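Local coordinates for colicin-D (Escherichia coli, PDB 5ZNM), which acts as a plasmid-encoded toxin against E. coli and close relatives, blocking protein synthesis, the central domain and the C-terminal tRNase domain making up this chain, at residues Pro28-Glu33 and Gln227-Thr232. Sequence-based numbering, arbitrary orientation.
Sequences PVYTQE and QPVPVT
A CH-pi contact of Pro-230 with the face of the Tyr-30 ring joins the run-in to helix 32-42 to the long loop between strands 207-212 and 243-244 in the central domain of colicin D, the loop segment 227-232 belonging to the S-type pyocin family region. Pro-230 CD stands 3.4 Å from the centroid of the Tyr-30 ring and 9° off its normal, which places the methylene over the middle of the face. CG of the same proline is displaced toward one side of the ring, where it lies 3.4 Å from Tyr-30 CE2, and the two side chains cross at about a right angle. With CG beside the backbone N and anti to the carbonyl carbon (chi1 -67°), Tyr-30 turns its ring over this proline, and its hydroxyl reaches onward to a hydrogen bond with Gly-192 O. Val-229 adds a looser apolar contact, its CG1 4.5 Å from Tyr-30 CD1.

No direct hydrogen bond crosses between the segments; one water does the bridging. It accepts from Tyr-30 N at 2.9 Å and donates to Pro-228 O at 2.8 Å, sitting in the plane of the tyrosine ring at its edge. Pro-228 O also lies 3.4 Å from Tyr-30 CB, while the Pro-228 ring borders the Tyr-30 carbonyl, its CB 3.8 Å from Tyr-30 O.

The turn into helix 32-42 follows at once: Thr-31 is the N-cap, its OG1 hydrogen-bonded to Met-34 N. Beyond it the helix continues the apolar surface, Met-35 touching Pro-228 and Ala-38 and Met-42 touching Pro-230; Asn-39 OD1 takes a hydrogen bond from Val-231 N. Gln-227, at the other end, reaches the second subunit, where NE2 hydrogen-bonds to Ala-11 O and Thr-272 O of that chain.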
# COMPACT_ATOMS: atom_id res chain seq x y z
N PRO A 28 14.48 3.91 18.43
CA PRO A 28 15.00 3.24 19.63
C PRO A 28 14.40 1.86 19.79
O PRO A 28 13.54 1.43 19.01
CB PRO A 28 14.57 4.19 20.75
CG PRO A 28 13.19 4.67 20.27
CD PRO A 28 13.27 4.70 18.74
N VAL A 29 14.85 1.14 20.79
CA VAL A 29 14.10 0.00 21.31
C VAL A 29 13.30 0.51 22.49
O VAL A 29 13.65 1.50 23.14
CB VAL A 29 15.00 -1.20 21.69
CG1 VAL A 29 15.74 -1.71 20.45
CG2 VAL A 29 15.96 -0.84 22.77
N TYR A 30 12.19 -0.17 22.76
CA TYR A 30 11.19 0.34 23.68
C TYR A 30 11.11 -0.59 24.87
O TYR A 30 10.82 -1.78 24.72
CB TYR A 30 9.83 0.48 23.00
CG TYR A 30 9.85 1.55 21.93
CD1 TYR A 30 10.32 1.26 20.65
CD2 TYR A 30 9.44 2.85 22.21
CE1 TYR A 30 10.36 2.24 19.67
CE2 TYR A 30 9.48 3.84 21.24
CZ TYR A 30 9.94 3.53 19.97
OH TYR A 30 9.98 4.51 19.02
N THR A 31 11.39 -0.05 26.05
CA THR A 31 10.95 -0.73 27.25
C THR A 31 9.43 -0.74 27.29
O THR A 31 8.74 0.02 26.59
CB THR A 31 11.52 -0.06 28.49
OG1 THR A 31 11.02 1.28 28.59
CG2 THR A 31 13.05 -0.02 28.41
N GLN A 32 8.90 -1.66 28.08
CA GLN A 32 7.49 -1.68 28.44
C GLN A 32 7.00 -0.27 28.80
O GLN A 32 6.07 0.27 28.18
CB GLN A 32 7.33 -2.65 29.62
CG GLN A 32 5.94 -2.91 30.06
CD GLN A 32 5.24 -3.85 29.13
OE1 GLN A 32 5.83 -4.76 28.55
NE2 GLN A 32 3.96 -3.62 28.97
N GLU A 33 7.66 0.34 29.79
CA GLU A 33 7.31 1.67 30.28
C GLU A 33 7.28 2.71 29.16
O GLU A 33 6.37 3.54 29.09
CB GLU A 33 8.30 2.10 31.38
CG GLU A 33 8.60 1.08 32.46
CD GLU A 33 9.77 0.16 32.10
OE1 GLU A 33 10.92 0.48 32.45
OE2 GLU A 33 9.54 -0.89 31.50
N GLN A 227 8.43 -7.50 19.49
CA GLN A 227 8.91 -6.78 20.66
C GLN A 227 8.10 -5.51 20.85
O GLN A 227 7.38 -5.09 19.94
CB GLN A 227 10.40 -6.46 20.48
CG GLN A 227 11.24 -7.72 20.26
CD GLN A 227 12.69 -7.54 20.68
OE1 GLN A 227 12.97 -7.01 21.75
NE2 GLN A 227 13.62 -7.97 19.83
N PRO A 228 8.15 -4.88 22.03
CA PRO A 228 7.28 -3.72 22.27
C PRO A 228 7.62 -2.55 21.36
O PRO A 228 8.78 -2.17 21.21
CB PRO A 228 7.53 -3.39 23.74
CG PRO A 228 8.08 -4.69 24.35
CD PRO A 228 8.87 -5.29 23.24
N VAL A 229 6.59 -1.98 20.74
CA VAL A 229 6.72 -0.74 19.95
C VAL A 229 5.45 0.07 20.13
O VAL A 229 4.38 -0.48 20.42
CB VAL A 229 6.94 -1.02 18.44
CG1 VAL A 229 8.25 -1.80 18.15
CG2 VAL A 229 5.71 -1.73 17.82
N PRO A 230 5.55 1.39 19.96
CA PRO A 230 4.32 2.21 19.94
C PRO A 230 3.46 1.81 18.76
O PRO A 230 3.96 1.44 17.70
CB PRO A 230 4.84 3.64 19.79
CG PRO A 230 6.31 3.58 20.10
CD PRO A 230 6.74 2.21 19.68
N VAL A 231 2.15 1.88 18.96
CA VAL A 231 1.20 1.52 17.91
C VAL A 231 0.41 2.77 17.57
O VAL A 231 -0.31 3.31 18.42
CB VAL A 231 0.30 0.35 18.33
CG1 VAL A 231 -0.81 0.14 17.31
CG2 VAL A 231 1.15 -0.93 18.42
N THR A 232 0.59 3.27 16.36
CA THR A 232 -0.17 4.43 15.92
C THR A 232 -1.62 4.05 15.68
O THR A 232 -1.88 3.00 15.06
CB THR A 232 0.45 4.99 14.63
OG1 THR A 232 1.83 5.27 14.85
CG2 THR A 232 -0.28 6.26 14.19
O HOH W 1 11.52 -2.42 21.10